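Local coordinates for protein adenosine kinase, putative (Trypanosoma brucei, PDB 3OTX) that probably catalyses the magnesium-dependent transfer of a phosphate from ATP to adenosine, making AMP in purine salvage, at residues 272-286 / 317-329. The protein carries 1 engineered substitution. Residues are numbered along the deposited sequence; the frame is centred on the assembly and turned at random.
Sequences TVLATKDGVETVPVP and LRRCCETGHYTAQ. With AP5 (bis(adenosine)-5'-pentaphosphate), chain C.
The His325 ring lies between Val285 and its own helix: Val285 CG2 sits over one face, 3.8 Å from the ring centroid and 14° off the normal, a CH-pi contact, while the carbonyl O of Cys321 lies over the opposite face. Two polar atoms meet the ring edge near its plane, Val283 O beside CE1 and Thr272 OG1, which shares a hydrogen bond of 2.7 Å with His325 NE2. That bond and the two covered faces would fix the tilt of the imidazole.

The Arg318 guanidinium has Val283 CA over one face and Glu281 at its edge. Its NH1 donates to the anti lone pair of Glu281 OE1 (3.1 Å), and the carboxylate and guanidinium planes are nearly coplanar, a salt bridge at the outer strand. With CG anti to the backbone N and an extended chain, Arg318 runs alongside Val283, whose CG2 lies 3.7 Å from Arg318 CG. Deeper in, Val283 CG2 rests on Cys321 CB at 4.0 Å, and Leu274 CD1 also packs against Cys321 SG. Toward the turn of the hairpin, Leu274 crosses Leu317 at about a right angle and the methyl of Thr276 meets Leu317 CD1 tip to tip.

At the other end, Gln329 NE2 donates almost straight to Pro286 O (2.9 Å, 172°), in the carbonyl plane, and also to N3A of the bound bis(adenosine)-5'-pentaphosphate at 3.2 Å. Val285 and His325 border the ribose carrying that adenine. Thr266 and Gln290 hydrogen-bond to the same ligand.

The axis of the segment 317-329 passes 9.3 Å from that of strand 279-283, with 30° between their directions. A helix packed on the terminal beta hairpin of the large sheet, with Val285 in the loop after the hairpin, and His325, Ala328 and Gln329 of the helix, lining the nucleotide pocket, is characteristic of the PfkB (ribokinase-like) fold.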
ATOM      1  N   THR A 272      -9.223  13.110   8.015  1.00 15.85           N
ATOM      2  CA  THR A 272      -8.815  11.764   8.270  1.00 14.91           C
ATOM      3  C   THR A 272      -9.335  11.348   9.649  1.00 15.56           C
ATOM      4  O   THR A 272      -9.233  12.102  10.621  1.00 18.16           O
ATOM      5  CB  THR A 272      -7.287  11.629   8.214  1.00 15.56           C
ATOM      6  OG1 THR A 272      -6.867  11.742   6.848  1.00 16.02           O
ATOM      7  CG2 THR A 272      -6.824  10.264   8.742  1.00 18.31           C
ATOM      8  N   VAL A 273      -9.904  10.155   9.697  1.00 14.88           N
ATOM      9  CA  VAL A 273     -10.497   9.615  10.943  1.00 15.98           C
ATOM     10  C   VAL A 273      -9.421   8.777  11.654  1.00 15.80           C
ATOM     11  O   VAL A 273      -8.782   7.938  11.041  1.00 16.45           O
ATOM     12  CB  VAL A 273     -11.762   8.784  10.643  1.00 16.54           C
ATOM     13  CG1 VAL A 273     -12.299   8.061  11.903  1.00 18.22           C
ATOM     14  CG2 VAL A 273     -12.854   9.657  10.082  1.00 19.37           C
ATOM     15  N   LEU A 274      -9.173   9.092  12.908  1.00 18.48           N
ATOM     16  CA  LEU A 274      -8.119   8.459  13.691  1.00 16.58           C
ATOM     17  C   LEU A 274      -8.759   7.910  14.962  1.00 18.17           C
ATOM     18  O   LEU A 274      -9.284   8.674  15.760  1.00 21.70           O
ATOM     19  CB  LEU A 274      -7.038   9.487  14.059  1.00 17.77           C
ATOM     20  CG  LEU A 274      -5.886   9.085  14.988  1.00 17.99           C
ATOM     21  CD1 LEU A 274      -5.046   7.925  14.421  1.00 23.12           C
ATOM     22  CD2 LEU A 274      -4.950  10.262  15.322  1.00 18.70           C
ATOM     23  N   ALA A 275      -8.746   6.588  15.141  1.00 18.00           N
ATOM     24  CA  ALA A 275      -9.400   5.992  16.334  1.00 18.98           C
ATOM     25  C   ALA A 275      -8.469   5.082  17.085  1.00 19.07           C
ATOM     26  O   ALA A 275      -7.695   4.333  16.480  1.00 18.48           O
ATOM     27  CB  ALA A 275     -10.650   5.231  15.956  1.00 22.34           C
ATOM     28  N   THR A 276      -8.577   5.134  18.416  1.00 21.00           N
ATOM     29  CA  THR A 276      -7.856   4.221  19.293  1.00 22.45           C
ATOM     30  C   THR A 276      -8.809   3.865  20.440  1.00 25.12           C
ATOM     31  O   THR A 276      -9.951   4.344  20.479  1.00 24.48           O
ATOM     32  CB  THR A 276      -6.589   4.865  19.884  1.00 21.91           C
ATOM     33  OG1 THR A 276      -6.987   5.838  20.851  1.00 23.86           O
ATOM     34  CG2 THR A 276      -5.672   5.518  18.823  1.00 23.00           C
ATOM     35  N   LYS A 277      -8.355   3.036  21.384  1.00 24.49           N
ATOM     36  CA  LYS A 277      -9.181   2.723  22.551  1.00 27.03           C
ATOM     37  C   LYS A 277      -9.586   4.000  23.279  1.00 27.01           C
ATOM     38  O   LYS A 277     -10.566   4.001  24.032  1.00 29.62           O
ATOM     39  CB  LYS A 277      -8.433   1.773  23.507  1.00 29.34           C
ATOM     40  CG  LYS A 277      -7.247   2.416  24.196  1.00 30.57           C
ATOM     41  CD  LYS A 277      -6.450   1.422  25.012  1.00 38.09           C
ATOM     42  CE  LYS A 277      -5.346   2.143  25.750  1.00 46.45           C
ATOM     43  NZ  LYS A 277      -4.428   1.173  26.395  1.00 54.02           N
ATOM     44  N   ASP A 278      -8.821   5.077  23.069  1.00 26.94           N
ATOM     45  CA  ASP A 278      -9.015   6.329  23.818  1.00 30.78           C
ATOM     46  C   ASP A 278     -10.093   7.226  23.239  1.00 29.65           C
ATOM     47  O   ASP A 278     -10.469   8.222  23.857  1.00 32.49           O
ATOM     48  CB  ASP A 278      -7.702   7.117  23.897  1.00 34.64           C
ATOM     49  CG  ASP A 278      -6.721   6.528  24.900  1.00 46.49           C
ATOM     50  OD1 ASP A 278      -7.144   5.747  25.783  1.00 47.51           O
ATOM     51  OD2 ASP A 278      -5.517   6.855  24.801  1.00 53.24           O
ATOM     52  N   GLY A 279     -10.575   6.885  22.045  1.00 25.56           N
ATOM     53  CA  GLY A 279     -11.610   7.663  21.378  1.00 25.94           C
ATOM     54  C   GLY A 279     -11.317   7.861  19.895  1.00 25.32           C
ATOM     55  O   GLY A 279     -10.344   7.336  19.357  1.00 23.44           O
ATOM     56  N   VAL A 280     -12.173   8.629  19.243  1.00 26.01           N
ATOM     57  CA  VAL A 280     -12.066   8.905  17.826  1.00 24.16           C
ATOM     58  C   VAL A 280     -11.848  10.397  17.637  1.00 23.56           C
ATOM     59  O   VAL A 280     -12.562  11.203  18.239  1.00 27.06           O
ATOM     60  CB  VAL A 280     -13.348   8.484  17.089  1.00 25.86           C
ATOM     61  CG1 VAL A 280     -13.221   8.770  15.602  1.00 27.57           C
ATOM     62  CG2 VAL A 280     -13.633   7.003  17.316  1.00 31.45           C
ATOM     63  N   GLU A 281     -10.866  10.752  16.805  1.00 24.17           N
ATOM     64  CA  GLU A 281     -10.601  12.142  16.454  1.00 24.99           C
ATOM     65  C   GLU A 281     -10.592  12.272  14.936  1.00 23.22           C
ATOM     66  O   GLU A 281     -10.519  11.281  14.198  1.00 20.88           O
ATOM     67  CB  GLU A 281      -9.216  12.578  16.915  1.00 28.50           C
ATOM     68  CG  GLU A 281      -8.811  12.233  18.320  1.00 48.47           C
ATOM     69  CD  GLU A 281      -7.300  12.237  18.459  1.00 54.49           C
ATOM     70  OE1 GLU A 281      -6.661  13.209  17.991  1.00 49.46           O
ATOM     71  OE2 GLU A 281      -6.754  11.265  19.024  1.00 57.90           O
ATOM     72  N   THR A 282     -10.657  13.511  14.471  1.00 23.88           N
ATOM     73  CA  THR A 282     -10.476  13.779  13.057  1.00 24.27           C
ATOM     74  C   THR A 282      -9.281  14.706  12.890  1.00 24.13           C
ATOM     75  O   THR A 282      -9.047  15.606  13.704  1.00 25.87           O
ATOM     76  CB  THR A 282     -11.743  14.381  12.405  1.00 25.12           C
ATOM     77  OG1 THR A 282     -12.187  15.499  13.162  1.00 25.33           O
ATOM     78  CG2 THR A 282     -12.879  13.351  12.356  1.00 25.91           C
ATOM     79  N   VAL A 283      -8.516  14.448  11.834  1.00 19.76           N
ATOM     80  CA  VAL A 283      -7.358  15.248  11.503  1.00 19.44           C
ATOM     81  C   VAL A 283      -7.613  15.968  10.174  1.00 19.99           C
ATOM     82  O   VAL A 283      -7.679  15.318   9.121  1.00 18.13           O
ATOM     83  CB  VAL A 283      -6.118  14.349  11.347  1.00 21.29           C
ATOM     84  CG1 VAL A 283      -4.871  15.172  11.110  1.00 24.43           C
ATOM     85  CG2 VAL A 283      -5.947  13.437  12.567  1.00 21.64           C
ATOM     86  N   PRO A 284      -7.729  17.305  10.202  1.00 17.22           N
ATOM     87  CA  PRO A 284      -8.075  18.041   8.971  1.00 15.40           C
ATOM     88  C   PRO A 284      -7.023  17.912   7.896  1.00 19.93           C
ATOM     89  O   PRO A 284      -5.821  17.809   8.176  1.00 20.39           O
ATOM     90  CB  PRO A 284      -8.176  19.490   9.422  1.00 17.06           C
ATOM     91  CG  PRO A 284      -8.382  19.442  10.891  1.00 23.59           C
ATOM     92  CD  PRO A 284      -7.808  18.167  11.401  1.00 17.10           C
ATOM     93  N   VAL A 285      -7.492  17.898   6.664  1.00 18.79           N
ATOM     94  CA  VAL A 285      -6.592  17.877   5.517  1.00 16.70           C
ATOM     95  C   VAL A 285      -6.410  19.339   5.081  1.00 18.85           C
ATOM     96  O   VAL A 285      -7.404  20.057   4.854  1.00 20.11           O
ATOM     97  CB  VAL A 285      -7.207  17.042   4.374  1.00 16.80           C
ATOM     98  CG1 VAL A 285      -6.456  17.279   3.062  1.00 17.92           C
ATOM     99  CG2 VAL A 285      -7.210  15.581   4.734  1.00 15.96           C
ATOM    100  N   PRO A 286      -5.146  19.804   4.959  1.00 20.99           N
ATOM    101  CA  PRO A 286      -4.934  21.202   4.576  1.00 22.51           C
ATOM    102  C   PRO A 286      -5.563  21.540   3.215  1.00 21.25           C
ATOM    103  O   PRO A 286      -5.521  20.731   2.294  1.00 20.17           O
ATOM    104  CB  PRO A 286      -3.401  21.334   4.531  1.00 22.52           C
ATOM    105  CG  PRO A 286      -2.901  20.229   5.365  1.00 22.27           C
ATOM    106  CD  PRO A 286      -3.879  19.091   5.163  1.00 20.29           C
ATOM    107  N   LEU A 317       0.304   9.906  16.935  1.00 22.64           N
ATOM    108  CA  LEU A 317      -0.532   9.412  15.836  1.00 21.29           C
ATOM    109  C   LEU A 317      -1.093  10.529  14.979  1.00 21.12           C
ATOM    110  O   LEU A 317      -1.144  10.399  13.770  1.00 18.79           O
ATOM    111  CB  LEU A 317      -1.659   8.522  16.339  1.00 22.43           C
ATOM    112  CG  LEU A 317      -1.226   7.140  16.838  1.00 19.35           C
ATOM    113  CD1 LEU A 317      -2.368   6.505  17.611  1.00 20.47           C
ATOM    114  CD2 LEU A 317      -0.733   6.213  15.720  1.00 20.09           C
ATOM    115  N   ARG A 318      -1.516  11.622  15.612  1.00 21.51           N
ATOM    116  CA  ARG A 318      -2.047  12.729  14.847  1.00 19.97           C
ATOM    117  C   ARG A 318      -0.990  13.356  13.919  1.00 21.63           C
ATOM    118  O   ARG A 318      -1.284  13.709  12.755  1.00 21.57           O
ATOM    119  CB  ARG A 318      -2.642  13.761  15.790  1.00 22.64           C
ATOM    120  CG  ARG A 318      -3.523  14.716  15.110  1.00 26.15           C
ATOM    121  CD  ARG A 318      -4.339  15.461  16.163  1.00 32.34           C
ATOM    122  NE  ARG A 318      -5.095  16.501  15.496  1.00 40.45           N
ATOM    123  CZ  ARG A 318      -6.414  16.504  15.381  1.00 39.37           C
ATOM    124  NH1 ARG A 318      -7.132  15.532  15.934  1.00 33.23           N
ATOM    125  NH2 ARG A 318      -7.010  17.513  14.757  1.00 43.43           N
ATOM    126  N   ARG A 319       0.241  13.474  14.418  1.00 19.59           N
ATOM    127  CA  ARG A 319       1.370  13.951  13.612  1.00 20.96           C
ATOM    128  C   ARG A 319       1.709  13.005  12.452  1.00 19.37           C
ATOM    129  O   ARG A 319       2.137  13.471  11.405  1.00 21.64           O
ATOM    130  CB  ARG A 319       2.618  14.186  14.489  1.00 23.86           C
ATOM    131  CG  ARG A 319       3.823  14.819  13.763  1.00 29.66           C
ATOM    132  CD  ARG A 319       3.402  16.113  13.079  1.00 23.92           C
ATOM    133  NE  ARG A 319       4.475  16.782  12.355  1.00 26.33           N
ATOM    134  CZ  ARG A 319       4.314  17.866  11.588  1.00 30.37           C
ATOM    135  NH1 ARG A 319       3.116  18.414  11.441  1.00 29.86           N
ATOM    136  NH2 ARG A 319       5.356  18.413  10.967  1.00 31.26           N
ATOM    137  N   CYS A 320       1.549  11.708  12.672  1.00 18.86           N
ATOM    138  CA  CYS A 320       1.767  10.705  11.628  1.00 14.14           C
ATOM    139  C   CYS A 320       0.759  10.968  10.505  1.00 17.94           C
ATOM    140  O   CYS A 320       1.101  10.967   9.314  1.00 16.30           O
ATOM    141  CB  CYS A 320       1.615   9.291  12.206  1.00 15.61           C
ATOM    142  SG  CYS A 320       2.986   8.846  13.321  1.00 19.64           S
ATOM    143  N   CYS A 321      -0.483  11.244  10.899  1.00 16.46           N
ATOM    144  CA  CYS A 321      -1.532  11.631   9.929  1.00 16.80           C
ATOM    145  C   CYS A 321      -1.218  12.933   9.180  1.00 16.78           C
ATOM    146  O   CYS A 321      -1.346  13.002   7.952  1.00 16.83           O
ATOM    147  CB  CYS A 321      -2.923  11.701  10.598  1.00 17.44           C
ATOM    148  SG  CYS A 321      -3.553  10.138  11.190  1.00 19.12           S
ATOM    149  N   GLU A 322      -0.819  13.981   9.913  1.00 15.24           N
ATOM    150  CA  GLU A 322      -0.373  15.246   9.308  1.00 16.78           C
ATOM    151  C   GLU A 322       0.740  15.004   8.289  1.00 17.63           C
ATOM    152  O   GLU A 322       0.738  15.598   7.214  1.00 18.13           O
ATOM    153  CB  GLU A 322       0.047  16.266  10.389  1.00 21.34           C
ATOM    154  CG  GLU A 322      -1.137  16.708  11.248  1.00 22.79           C
ATOM    155  CD  GLU A 322      -0.731  17.409  12.528  1.00 32.80           C
ATOM    156  OE1 GLU A 322      -1.656  17.926  13.185  1.00 31.32           O
ATOM    157  OE2 GLU A 322       0.484  17.468  12.855  1.00 30.03           O
ATOM    158  N   THR A 323       1.684  14.126   8.630  1.00 15.93           N
ATOM    159  CA  THR A 323       2.804  13.840   7.721  1.00 15.82           C
ATOM    160  C   THR A 323       2.309  13.107   6.458  1.00 15.65           C
ATOM    161  O   THR A 323       2.736  13.432   5.333  1.00 17.60           O
ATOM    162  CB  THR A 323       3.896  13.032   8.438  1.00 18.43           C
ATOM    163  OG1 THR A 323       4.283  13.727   9.627  1.00 19.87           O
ATOM    164  CG2 THR A 323       5.122  12.870   7.529  1.00 19.40           C
ATOM    165  N   GLY A 324       1.391  12.169   6.646  1.00 14.66           N
ATOM    166  CA  GLY A 324       0.783  11.459   5.524  1.00 15.02           C
ATOM    167  C   GLY A 324       0.025  12.434   4.632  1.00 15.14           C
ATOM    168  O   GLY A 324       0.020  12.268   3.413  1.00 15.34           O
ATOM    169  N   HIS A 325      -0.638  13.434   5.221  1.00 14.71           N
ATOM    170  CA  HIS A 325      -1.314  14.438   4.380  1.00 12.97           C
ATOM    171  C   HIS A 325      -0.300  15.212   3.554  1.00 16.80           C
ATOM    172  O   HIS A 325      -0.539  15.502   2.384  1.00 15.93           O
ATOM    173  CB  HIS A 325      -2.125  15.432   5.205  1.00 13.57           C
ATOM    174  CG  HIS A 325      -3.254  14.815   5.949  1.00 14.68           C
ATOM    175  ND1 HIS A 325      -3.860  15.462   7.005  1.00 16.80           N
ATOM    176  CD2 HIS A 325      -3.895  13.628   5.803  1.00 15.79           C
ATOM    177  CE1 HIS A 325      -4.825  14.692   7.485  1.00 15.88           C
ATOM    178  NE2 HIS A 325      -4.869  13.580   6.769  1.00 15.02           N
ATOM    179  N   TYR A 326       0.834  15.543   4.166  1.00 16.15           N
ATOM    180  CA  TYR A 326       1.859  16.272   3.456  1.00 18.06           C
ATOM    181  C   TYR A 326       2.351  15.466   2.222  1.00 17.45           C
ATOM    182  O   TYR A 326       2.394  15.982   1.093  1.00 17.89           O
ATOM    183  CB  TYR A 326       3.034  16.609   4.401  1.00 18.25           C
ATOM    184  CG  TYR A 326       4.213  17.052   3.598  1.00 17.95           C
ATOM    185  CD1 TYR A 326       4.262  18.323   3.018  1.00 21.28           C
ATOM    186  CD2 TYR A 326       5.247  16.168   3.350  1.00 18.11           C
ATOM    187  CE1 TYR A 326       5.359  18.719   2.226  1.00 25.12           C
ATOM    188  CE2 TYR A 326       6.331  16.534   2.549  1.00 23.41           C
ATOM    189  CZ  TYR A 326       6.372  17.802   2.000  1.00 24.56           C
ATOM    190  OH  TYR A 326       7.457  18.132   1.224  1.00 29.29           O
ATOM    191  N   THR A 327       2.752  14.226   2.458  1.00 15.89           N
ATOM    192  CA  THR A 327       3.275  13.404   1.387  1.00 15.59           C
ATOM    193  C   THR A 327       2.221  13.130   0.314  1.00 17.93           C
ATOM    194  O   THR A 327       2.526  13.202  -0.875  1.00 16.99           O
ATOM    195  CB  THR A 327       3.930  12.098   1.889  1.00 14.66           C
ATOM    196  OG1 THR A 327       3.059  11.425   2.774  1.00 14.69           O
ATOM    197  CG2 THR A 327       5.224  12.415   2.659  1.00 16.47           C
ATOM    198  N   ALA A 328       0.989  12.857   0.731  1.00 17.39           N
ATOM    199  CA  ALA A 328      -0.090  12.632  -0.253  1.00 18.60           C
ATOM    200  C   ALA A 328      -0.309  13.877  -1.113  1.00 17.42           C
ATOM    201  O   ALA A 328      -0.415  13.784  -2.351  1.00 20.00           O
ATOM    202  CB  ALA A 328      -1.380  12.220   0.453  1.00 16.29           C
ATOM    203  N   GLN A 329      -0.323  15.044  -0.466  1.00 16.86           N
ATOM    204  CA  GLN A 329      -0.508  16.277  -1.185  1.00 18.56           C
ATOM    205  C   GLN A 329       0.651  16.577  -2.131  1.00 20.94           C
ATOM    206  O   GLN A 329       0.441  17.124  -3.205  1.00 23.21           O
ATOM    207  CB  GLN A 329      -0.831  17.425  -0.238  1.00 19.68           C
ATOM    208  CG  GLN A 329      -2.273  17.267   0.261  1.00 18.25           C
ATOM    209  CD  GLN A 329      -2.818  18.456   1.011  1.00 23.05           C
ATOM    210  OE1 GLN A 329      -2.074  19.313   1.485  1.00 25.50           O
ATOM    211  NE2 GLN A 329      -4.130  18.520   1.119  1.00 21.85           N
TER
HETATM  212  PA  AP5 C 346      -7.563   9.444  -0.295  1.00 14.08           P
HETATM  213  O1A AP5 C 346      -8.320   9.898  -1.539  1.00 14.78           O
HETATM  214  O2A AP5 C 346      -8.452   9.153   0.898  1.00 15.80           O
HETATM  215  O3A AP5 C 346      -6.677   8.122  -0.534  1.00 14.22           O
HETATM  216  PB  AP5 C 346      -7.068   6.843  -1.437  1.00 14.59           P
HETATM  217  O1B AP5 C 346      -8.538   6.755  -1.709  1.00 15.34           O
HETATM  218  O2B AP5 C 346      -6.411   5.665  -0.805  1.00 16.02           O
HETATM  219  O3B AP5 C 346      -6.303   7.257  -2.772  1.00 15.66           O
HETATM  220  PG  AP5 C 346      -6.434   6.800  -4.291  1.00 20.12           P
HETATM  221  O1G AP5 C 346      -5.911   7.928  -5.126  1.00 28.34           O
HETATM  222  O2G AP5 C 346      -7.845   6.491  -4.742  1.00 21.35           O
HETATM  223  O3G AP5 C 346      -5.423   5.623  -4.302  1.00 19.99           O
HETATM  224  PD  AP5 C 346      -4.984   4.627  -5.497  1.00 19.89           P
HETATM  225  O1D AP5 C 346      -5.685   4.899  -6.816  1.00 21.05           O
HETATM  226  O2D AP5 C 346      -5.074   3.248  -4.907  1.00 20.75           O
HETATM  227  O3D AP5 C 346      -3.456   5.085  -5.715  1.00 16.42           O
HETATM  228  PE  AP5 C 346      -2.176   4.536  -4.899  1.00 18.91           P
HETATM  229  O1E AP5 C 346      -2.536   4.369  -3.450  1.00 20.09           O
HETATM  230  O2E AP5 C 346      -0.966   5.404  -5.237  1.00 21.15           O
HETATM  231  O5F AP5 C 346      -6.434  10.543   0.005  1.00 13.22           O
HETATM  232  C5F AP5 C 346      -5.444  10.318   1.008  1.00 13.47           C
HETATM  233  C4F AP5 C 346      -4.905  11.650   1.469  1.00 11.80           C
HETATM  234  O4F AP5 C 346      -4.438  12.405   0.343  1.00 15.07           O
HETATM  235  C3F AP5 C 346      -5.943  12.575   2.099  1.00 14.08           C
HETATM  236  O3F AP5 C 346      -6.053  12.301   3.474  1.00 15.69           O
HETATM  237  C2F AP5 C 346      -5.430  13.947   1.770  1.00 17.57           C
HETATM  238  O2F AP5 C 346      -4.420  14.309   2.678  1.00 17.61           O
HETATM  239  C1F AP5 C 346      -4.768  13.739   0.403  1.00 14.42           C
HETATM  240  N9A AP5 C 346      -5.675  14.023  -0.746  1.00 15.43           N
HETATM  241  C8A AP5 C 346      -6.242  13.087  -1.617  1.00 13.65           C
HETATM  242  N7A AP5 C 346      -6.980  13.771  -2.533  1.00 16.39           N
HETATM  243  C5A AP5 C 346      -6.879  15.096  -2.273  1.00 16.49           C
HETATM  244  C6A AP5 C 346      -7.371  16.226  -2.889  1.00 22.18           C
HETATM  245  N6A AP5 C 346      -8.044  16.166  -4.041  1.00 26.43           N
HETATM  246  N1A AP5 C 346      -7.057  17.457  -2.365  1.00 25.29           N
HETATM  247  C2A AP5 C 346      -6.242  17.596  -1.253  1.00 25.08           C
HETATM  248  N3A AP5 C 346      -5.746  16.457  -0.654  1.00 18.78           N
HETATM  249  C4A AP5 C 346      -6.036  15.243  -1.162  1.00 17.69           C
HETATM  250  O5J AP5 C 346      -1.954   3.046  -5.506  1.00 19.13           O
HETATM  251  C5J AP5 C 346      -1.654   2.886  -6.882  1.00 17.96           C
HETATM  252  C4J AP5 C 346      -0.755   1.662  -6.943  1.00 11.65           C
HETATM  253  O4J AP5 C 346      -1.509   0.466  -6.684  1.00 15.56           O
HETATM  254  C3J AP5 C 346      -0.160   1.403  -8.330  1.00 12.83           C
HETATM  255  O3J AP5 C 346       1.213   1.795  -8.292  1.00 14.33           O
HETATM  256  C2J AP5 C 346      -0.358  -0.103  -8.568  1.00 14.02           C
HETATM  257  O2J AP5 C 346       0.811  -0.766  -9.036  1.00 14.13           O
HETATM  258  C1J AP5 C 346      -0.734  -0.591  -7.190  1.00 14.74           C
HETATM  259  N9B AP5 C 346      -1.496  -1.848  -7.198  1.00 10.32           N
HETATM  260  C8B AP5 C 346      -2.690  -2.045  -7.838  1.00 11.93           C
HETATM  261  N7B AP5 C 346      -3.035  -3.344  -7.639  1.00 14.87           N
HETATM  262  C5B AP5 C 346      -2.071  -3.952  -6.879  1.00  9.35           C
HETATM  263  C6B AP5 C 346      -1.929  -5.252  -6.378  1.00 10.20           C
HETATM  264  N6B AP5 C 346      -2.775  -6.257  -6.657  1.00 11.62           N
HETATM  265  N1B AP5 C 346      -0.786  -5.500  -5.670  1.00 11.27           N
HETATM  266  C2B AP5 C 346       0.149  -4.546  -5.341  1.00 11.88           C
HETATM  267  N3B AP5 C 346       0.031  -3.278  -5.872  1.00 11.58           N
HETATM  268  C4B AP5 C 346      -1.092  -2.997  -6.598  1.00  9.40           C